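Local structure of toxin PAU_02230 (Photorhabdus asymbiotica subsp. asymbiotica ATCC 43949, 6HV6) at residues Glu65-Ser69 / Ala167-Gln171; Phe73-Tyr78 / Asp160-Phe164. The protein is a bacterial toxin from an insect-pathogenic Photorhabdus species, represented here by a mixed helix-and-strand portion of the polypeptide. The protein carries 1 engineered substitution. One frame throughout, in Å; residues are numbered along the deposited sequence.

Contact 1 (Glu65-Ser69 / Ala167-Gln171). With EDO (1,2-ethanediol), chain B.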
ATOM      1  N   GLU A  65      -8.244  -4.983  18.551  1.00 63.82           N
ATOM      2  CA  GLU A  65      -8.526  -3.788  17.773  1.00 60.08           C
ATOM      3  C   GLU A  65      -7.213  -3.061  17.530  1.00 51.93           C
ATOM      4  O   GLU A  65      -6.357  -3.010  18.415  1.00 55.39           O
ATOM      5  CB  GLU A  65      -9.520  -2.880  18.504  1.00 67.20           C
ATOM      6  CG  GLU A  65      -9.885  -1.605  17.764  1.00 73.22           C
ATOM      7  CD  GLU A  65     -10.598  -0.601  18.657  1.00 82.47           C
ATOM      8  OE1 GLU A  65      -9.954  -0.048  19.574  1.00 85.15           O
ATOM      9  OE2 GLU A  65     -11.809  -0.375  18.448  1.00 85.09           O
ATOM     10  N   ILE A  66      -7.048  -2.515  16.330  1.00 45.15           N
ATOM     11  CA  ILE A  66      -5.849  -1.764  15.980  1.00 41.91           C
ATOM     12  C   ILE A  66      -6.272  -0.452  15.341  1.00 39.33           C
ATOM     13  O   ILE A  66      -7.092  -0.443  14.415  1.00 40.20           O
ATOM     14  CB  ILE A  66      -4.926  -2.560  15.039  1.00 42.73           C
ATOM     15  CG1 ILE A  66      -4.420  -3.817  15.757  1.00 47.33           C
ATOM     16  CG2 ILE A  66      -3.761  -1.684  14.566  1.00 37.19           C
ATOM     17  CD1 ILE A  66      -3.813  -4.848  14.844  1.00 49.25           C
ATOM     18  N   THR A  67      -5.717   0.650  15.839  1.00 39.17           N
ATOM     19  CA  THR A  67      -5.980   1.985  15.316  1.00 39.50           C
ATOM     20  C   THR A  67      -4.785   2.451  14.498  1.00 40.99           C
ATOM     21  O   THR A  67      -3.661   2.505  15.011  1.00 41.90           O
ATOM     22  CB  THR A  67      -6.272   2.959  16.453  1.00 46.02           C
ATOM     23  OG1 THR A  67      -7.463   2.541  17.125  1.00 48.79           O
ATOM     24  CG2 THR A  67      -6.476   4.356  15.914  1.00 44.82           C
ATOM     25  N   ILE A  68      -5.028   2.769  13.228  1.00 33.32           N
ATOM     26  CA  ILE A  68      -4.005   3.269  12.312  1.00 36.64           C
ATOM     27  C   ILE A  68      -4.406   4.689  11.928  1.00 37.76           C
ATOM     28  O   ILE A  68      -5.314   4.888  11.108  1.00 36.86           O
ATOM     29  CB  ILE A  68      -3.857   2.398  11.060  1.00 38.15           C
ATOM     30  CG1 ILE A  68      -3.520   0.953  11.427  1.00 37.98           C
ATOM     31  CG2 ILE A  68      -2.789   2.987  10.153  1.00 36.33           C
ATOM     32  CD1 ILE A  68      -2.137   0.785  11.975  1.00 42.60           C
ATOM     33  N   SER A  69      -3.730   5.677  12.513  1.00 39.90           N
ATOM     34  CA  SER A  69      -3.903   7.089  12.162  1.00 40.90           C
ATOM     35  C   SER A  69      -5.366   7.515  12.228  1.00 38.75           C
ATOM     36  O   SER A  69      -5.902   8.162  11.327  1.00 42.19           O
ATOM     37  CB  SER A  69      -3.296   7.380  10.792  1.00 39.79           C
ATOM     38  OG  SER A  69      -1.879   7.213  10.846  1.00 39.75           O
ATOM     39  N   ALA A 167      -3.099  -3.715   8.961  1.00 29.97           N
ATOM     40  CA  ALA A 167      -2.897  -2.892  10.151  1.00 28.86           C
ATOM     41  C   ALA A 167      -1.908  -3.551  11.107  1.00 27.92           C
ATOM     42  O   ALA A 167      -1.022  -2.885  11.656  1.00 30.32           O
ATOM     43  CB  ALA A 167      -4.239  -2.638  10.840  1.00 28.03           C
ATOM     44  N   LYS A 168      -2.031  -4.866  11.299  1.00 29.90           N
ATOM     45  CA  LYS A 168      -1.091  -5.582  12.157  1.00 31.24           C
ATOM     46  C   LYS A 168       0.326  -5.534  11.592  1.00 30.35           C
ATOM     47  O   LYS A 168       1.300  -5.375  12.342  1.00 31.48           O
ATOM     48  CB  LYS A 168      -1.556  -7.025  12.333  1.00 36.61           C
ATOM     49  CG  LYS A 168      -1.099  -7.676  13.612  1.00 53.10           C
ATOM     50  CD  LYS A 168      -2.055  -8.798  14.017  1.00 60.79           C
ATOM     51  CE  LYS A 168      -2.017  -9.947  13.035  1.00 63.48           C
ATOM     52  NZ  LYS A 168      -0.690 -10.624  13.066  1.00 67.54           N
ATOM     53  N   ASP A 169       0.462  -5.690  10.276  1.00 27.18           N
ATOM     54  CA  ASP A 169       1.768  -5.558   9.640  1.00 29.75           C
ATOM     55  C   ASP A 169       2.345  -4.163   9.855  1.00 30.71           C
ATOM     56  O   ASP A 169       3.556  -4.005  10.071  1.00 31.09           O
ATOM     57  CB  ASP A 169       1.663  -5.833   8.138  1.00 29.42           C
ATOM     58  CG  ASP A 169       1.273  -7.269   7.810  1.00 36.03           C
ATOM     59  OD1 ASP A 169       1.301  -8.128   8.714  1.00 38.05           O
ATOM     60  OD2 ASP A 169       0.935  -7.523   6.631  1.00 39.21           O
ATOM     61  N   ALA A 170       1.501  -3.134   9.747  1.00 23.98           N
ATOM     62  CA  ALA A 170       1.969  -1.765   9.945  1.00 29.33           C
ATOM     63  C   ALA A 170       2.407  -1.537  11.389  1.00 31.75           C
ATOM     64  O   ALA A 170       3.427  -0.885  11.639  1.00 28.33           O
ATOM     65  CB  ALA A 170       0.872  -0.783   9.543  1.00 27.80           C
ATOM     66  N   GLN A 171       1.657  -2.077  12.357  1.00 25.60           N
ATOM     67  CA  GLN A 171       2.070  -1.931  13.752  1.00 31.18           C
ATOM     68  C   GLN A 171       3.386  -2.651  14.019  1.00 30.13           C
ATOM     69  O   GLN A 171       4.245  -2.146  14.749  1.00 32.15           O
ATOM     70  CB  GLN A 171       0.982  -2.450  14.687  1.00 40.90           C
ATOM     71  CG  GLN A 171      -0.025  -1.398  15.060  1.00 59.77           C
ATOM     72  CD  GLN A 171      -0.741  -1.723  16.352  1.00 74.30           C
ATOM     73  OE1 GLN A 171      -0.745  -2.873  16.798  1.00 76.09           O
ATOM     74  NE2 GLN A 171      -1.345  -0.709  16.966  1.00 79.72           N
TER
HETATM   75  C1  EDO B2201       1.562  -4.315   4.587  1.00 48.90           C
HETATM   76  O1  EDO B2201       0.995  -5.629   4.685  1.00 44.18           O
HETATM   77  C2  EDO B2201       1.704  -3.934   3.118  1.00 54.46           C
HETATM   78  O2  EDO B2201       2.838  -4.598   2.548  1.00 64.47           O
HETATM   79  O   HOH W   1      -4.171   0.277  18.356  1.00 54.74           O

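Contact 2 (Phe73-Tyr78 / Asp160-Phe164). With EDO (1,2-ethanediol), chain C.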
ATOM      1  N   PHE A  73      -9.461  -0.686  13.209  1.00 37.52           N
ATOM      2  CA  PHE A  73      -9.627  -1.941  12.492  1.00 35.65           C
ATOM      3  C   PHE A  73      -9.877  -3.034  13.514  1.00 40.36           C
ATOM      4  O   PHE A  73      -9.058  -3.243  14.415  1.00 39.74           O
ATOM      5  CB  PHE A  73      -8.411  -2.247  11.622  1.00 34.29           C
ATOM      6  CG  PHE A  73      -8.167  -1.201  10.590  1.00 32.55           C
ATOM      7  CD1 PHE A  73      -7.468  -0.048  10.908  1.00 30.52           C
ATOM      8  CD2 PHE A  73      -8.697  -1.330   9.323  1.00 32.23           C
ATOM      9  CE1 PHE A  73      -7.261   0.932   9.968  1.00 29.86           C
ATOM     10  CE2 PHE A  73      -8.496  -0.339   8.373  1.00 39.88           C
ATOM     11  CZ  PHE A  73      -7.775   0.793   8.706  1.00 36.37           C
ATOM     12  N   LYS A  74     -11.015  -3.705  13.380  1.00 39.58           N
ATOM     13  CA  LYS A  74     -11.446  -4.709  14.340  1.00 46.70           C
ATOM     14  C   LYS A  74     -10.978  -6.095  13.924  1.00 38.48           C
ATOM     15  O   LYS A  74     -11.039  -6.457  12.748  1.00 40.83           O
ATOM     16  CB  LYS A  74     -12.969  -4.690  14.473  1.00 56.11           C
ATOM     17  CG  LYS A  74     -13.493  -3.689  15.495  1.00 68.23           C
ATOM     18  CD  LYS A  74     -13.119  -4.107  16.911  1.00 75.49           C
ATOM     19  CE  LYS A  74     -13.618  -3.111  17.949  1.00 77.50           C
ATOM     20  NZ  LYS A  74     -13.279  -3.547  19.334  1.00 77.27           N
ATOM     21  N   ARG A  75     -10.506  -6.862  14.903  1.00 45.00           N
ATOM     22  CA  ARG A  75     -10.168  -8.262  14.674  1.00 44.83           C
ATOM     23  C   ARG A  75     -11.415  -9.043  14.286  1.00 47.00           C
ATOM     24  O   ARG A  75     -12.450  -8.952  14.948  1.00 51.23           O
ATOM     25  CB  ARG A  75      -9.551  -8.866  15.938  1.00 50.37           C
ATOM     26  CG  ARG A  75      -8.720 -10.120  15.706  1.00 57.71           C
ATOM     27  CD  ARG A  75      -8.491 -10.882  16.997  1.00 71.17           C
ATOM     28  NE  ARG A  75      -9.566 -11.843  17.229  1.00 86.50           N
ATOM     29  CZ  ARG A  75     -10.641 -11.610  17.977  1.00 98.99           C
ATOM     30  NH1 ARG A  75     -10.790 -10.443  18.590  1.00103.73           N
ATOM     31  NH2 ARG A  75     -11.568 -12.549  18.117  1.00103.34           N
ATOM     32  N   ILE A  76     -11.312  -9.823  13.216  1.00 42.94           N
ATOM     33  CA  ILE A  76     -12.401 -10.678  12.758  1.00 45.63           C
ATOM     34  C   ILE A  76     -12.122 -12.095  13.233  1.00 45.23           C
ATOM     35  O   ILE A  76     -10.999 -12.592  13.091  1.00 51.52           O
ATOM     36  CB  ILE A  76     -12.542 -10.628  11.226  1.00 43.02           C
ATOM     37  CG1 ILE A  76     -12.608  -9.171  10.744  1.00 45.18           C
ATOM     38  CG2 ILE A  76     -13.779 -11.398  10.796  1.00 43.99           C
ATOM     39  CD1 ILE A  76     -13.871  -8.440  11.171  1.00 47.10           C
ATOM     40  N   LYS A  77     -13.134 -12.742  13.801  1.00 42.99           N
ATOM     41  CA  LYS A  77     -13.029 -14.143  14.193  1.00 51.70           C
ATOM     42  C   LYS A  77     -13.306 -15.034  12.986  1.00 51.67           C
ATOM     43  O   LYS A  77     -14.357 -14.915  12.352  1.00 53.22           O
ATOM     44  CB  LYS A  77     -14.007 -14.456  15.325  1.00 57.73           C
ATOM     45  CG  LYS A  77     -13.773 -15.806  15.993  1.00 67.44           C
ATOM     46  CD  LYS A  77     -15.025 -16.667  15.975  1.00 70.27           C
ATOM     47  CE  LYS A  77     -14.755 -18.043  16.571  1.00 74.25           C
ATOM     48  NZ  LYS A  77     -15.984 -18.890  16.623  1.00 77.93           N
ATOM     49  N   TYR A  78     -12.367 -15.922  12.669  1.00 51.95           N
ATOM     50  CA  TYR A  78     -12.546 -16.867  11.574  1.00 46.94           C
ATOM     51  C   TYR A  78     -11.541 -17.998  11.733  1.00 47.29           C
ATOM     52  O   TYR A  78     -10.526 -17.858  12.417  1.00 49.18           O
ATOM     53  CB  TYR A  78     -12.378 -16.186  10.209  1.00 41.28           C
ATOM     54  CG  TYR A  78     -10.991 -15.649   9.991  1.00 41.69           C
ATOM     55  CD1 TYR A  78     -10.615 -14.418  10.512  1.00 43.87           C
ATOM     56  CD2 TYR A  78     -10.048 -16.374   9.272  1.00 41.16           C
ATOM     57  CE1 TYR A  78      -9.351 -13.933  10.336  1.00 41.34           C
ATOM     58  CE2 TYR A  78      -8.772 -15.894   9.089  1.00 42.24           C
ATOM     59  CZ  TYR A  78      -8.431 -14.670   9.623  1.00 45.36           C
ATOM     60  OH  TYR A  78      -7.165 -14.181   9.449  1.00 49.05           O
ATOM     61  N   ASP A 160     -12.251  -6.898   5.259  1.00 30.31           N
ATOM     62  CA  ASP A 160     -11.974  -6.544   6.652  1.00 32.49           C
ATOM     63  C   ASP A 160     -10.853  -7.406   7.232  1.00 29.46           C
ATOM     64  O   ASP A 160     -10.006  -6.911   7.985  1.00 31.06           O
ATOM     65  CB  ASP A 160     -13.235  -6.688   7.502  1.00 37.73           C
ATOM     66  CG  ASP A 160     -14.212  -5.540   7.310  1.00 50.33           C
ATOM     67  OD1 ASP A 160     -13.836  -4.503   6.721  1.00 46.70           O
ATOM     68  OD2 ASP A 160     -15.373  -5.684   7.753  1.00 53.17           O
ATOM     69  N   ILE A 161     -10.846  -8.697   6.909  1.00 29.85           N
ATOM     70  CA  ILE A 161      -9.780  -9.577   7.378  1.00 30.14           C
ATOM     71  C   ILE A 161      -8.433  -9.099   6.844  1.00 31.37           C
ATOM     72  O   ILE A 161      -7.462  -8.945   7.596  1.00 30.22           O
ATOM     73  CB  ILE A 161     -10.090 -11.028   6.974  1.00 29.44           C
ATOM     74  CG1 ILE A 161     -11.240 -11.565   7.836  1.00 29.36           C
ATOM     75  CG2 ILE A 161      -8.851 -11.921   7.057  1.00 28.33           C
ATOM     76  CD1 ILE A 161     -11.687 -12.932   7.454  1.00 31.93           C
ATOM     77  N   ASN A 162      -8.369  -8.820   5.544  1.00 28.41           N
ATOM     78  CA  ASN A 162      -7.128  -8.338   4.943  1.00 31.46           C
ATOM     79  C   ASN A 162      -6.691  -7.005   5.542  1.00 29.52           C
ATOM     80  O   ASN A 162      -5.496  -6.782   5.763  1.00 30.40           O
ATOM     81  CB  ASN A 162      -7.291  -8.202   3.430  1.00 25.84           C
ATOM     82  CG  ASN A 162      -7.420  -9.539   2.737  1.00 33.95           C
ATOM     83  OD1 ASN A 162      -6.957 -10.559   3.246  1.00 37.46           O
ATOM     84  ND2 ASN A 162      -8.055  -9.541   1.567  1.00 35.88           N
ATOM     85  N   ALA A 163      -7.644  -6.100   5.789  1.00 28.87           N
ATOM     86  CA  ALA A 163      -7.305  -4.796   6.353  1.00 29.60           C
ATOM     87  C   ALA A 163      -6.747  -4.941   7.762  1.00 33.62           C
ATOM     88  O   ALA A 163      -5.779  -4.259   8.133  1.00 29.01           O
ATOM     89  CB  ALA A 163      -8.530  -3.878   6.356  1.00 26.84           C
ATOM     90  N   PHE A 164      -7.340  -5.821   8.565  1.00 29.15           N
ATOM     91  CA  PHE A 164      -6.823  -6.014   9.913  1.00 30.42           C
ATOM     92  C   PHE A 164      -5.410  -6.581   9.882  1.00 34.94           C
ATOM     93  O   PHE A 164      -4.555  -6.191  10.691  1.00 32.01           O
ATOM     94  CB  PHE A 164      -7.743  -6.919  10.718  1.00 33.03           C
ATOM     95  CG  PHE A 164      -7.331  -7.052  12.154  1.00 37.77           C
ATOM     96  CD1 PHE A 164      -7.634  -6.057  13.069  1.00 44.03           C
ATOM     97  CD2 PHE A 164      -6.624  -8.160  12.582  1.00 36.97           C
ATOM     98  CE1 PHE A 164      -7.252  -6.169  14.395  1.00 44.53           C
ATOM     99  CE2 PHE A 164      -6.237  -8.283  13.905  1.00 42.54           C
ATOM    100  CZ  PHE A 164      -6.550  -7.287  14.812  1.00 44.51           C
TER
HETATM  101  C1  EDO C2202     -16.779  -8.315   8.464  0.92 70.78           C
HETATM  102  O1  EDO C2202     -17.187  -6.962   8.688  0.92 76.23           O
HETATM  103  C2  EDO C2202     -17.209  -9.195   9.629  0.92 68.23           C
HETATM  104  O2  EDO C2202     -17.060 -10.567   9.247  0.92 62.00           O
HETATM  105  O   HOH W   2     -10.735  -5.116  10.014  1.00 50.44           O

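Contact 1 (Glu65-Ser69 / Ala167-Gln171)
Ile66 and Ile68 of strand 65-68 turn their side chains onto helix 167-171, and the apolar part of the contact rests on how their branches divide the work. Ile66 uses two of them. Its CG2 lies 3.9 Å from Ala167 CB, while the longer branch ends with CD1 3.9 Å from Lys168 CA, against the helix backbone. Ile68 sets CG1 3.7 Å from Ala167 CB, so this one methyl meets both isoleucines; further along, Ile68 CD1 approaches Ala170 CB.

The Gln171 side chain, extended beyond CG (chi2 -157°), reaches across Ile66 so that CG2 lies over the face of its amide, 3.5 Å from Gln171 CD and nearer CD and NE2 than OE1. With chi1 at -64°, CG1 lies beside the Ile66 N and CG2 is anti to it, a placement that brings CG2 to both Ala167 and the amide.

No direct hydrogen bond joins the segments. Instead a water accepts from Thr67 N at 3.0 Å and, weakly, from Gln171 NE2 at 3.3 Å, linking the strand backbone to the amide. On the helix, Asp169 OD2 accepts a hydrogen bond from O1 of a 1,2-ethanediol at 2.7 Å.

The axes of strand 65-68 and helix 167-171 approach to 8.8 Å at an angle of 68°: plain structural packing of a beta-hairpin strand steeply across a long helix. Strand 71-74 pairs antiparallel with strand 65-68, whereas Leu185 and Pro187 touch both Ile68 and Ala170, and Met223 of helix 215-224 adds to the packing on Ile68.

Contact 2 (Phe73-Tyr78 / Asp160-Phe164)
The Phe164 ring takes the backbone of Arg75 on one face: Arg75 CA sits 3.6 Å from the ring centroid and 12° off the normal, a CH-pi contact centred on the ring. Arg75 CB and CG continue over that ring, and the guanidinium plane stands 85° to it. At the ring edge, Phe73 O comes within 3.4 Å of Phe164 CD1. With its CG anti to the backbone N (chi1 -175°), Phe164 extends from the helix to meet this backbone. The Tyr78 ring receives Ile161 CD1 over one face, 3.8 Å from the centroid and offset toward the rim, in a second CH-pi contact.

Apolar packing adds to these. Between Arg75 and Tyr78 along the chain, Ile76 CB meets Ile161 CG1 at 3.8 Å, their side chains crossing at about a right angle; on the strand, Phe73 CD2 lies 3.9 Å from Ala163 CB. Direct hydrogen bonds are absent, but one water donates both to Lys74 O at 3.1 Å and to Asp160 O at 2.8 Å, bridging the two backbones.

The exit segment of a hairpin strand thus runs along a long helix, held by two CH-pi contacts. Around this seam, Leu130 of helix 130-138 touches both Ile76 and Ile161, and Leu190 of helix 188-191 packs on Phe73 and Ala163.

In the fold
From the N terminus, strand 65-68 turns back into strand 71-74, forming a two-stranded antiparallel hairpin, and the chain then continues through residues 75-78 into helix 80-93. After two further helices it enters the long helix 144-176, where contact 2 closes first, at 160-164, over 81 intervening residues. Contact 1 closes next, at 167-171, over 97 residues, so the smaller loop lies wholly within the larger. The centres of the two contacts are about 11 Å apart. The hairpin joins them through a probable hydrogen bond, Ile66 O to Phe73 N at 2.7 Å, and Ile66 CD1 packs 3.7 Å from Phe164 CZ. Together they fasten the hairpin and its exit segment along one helix.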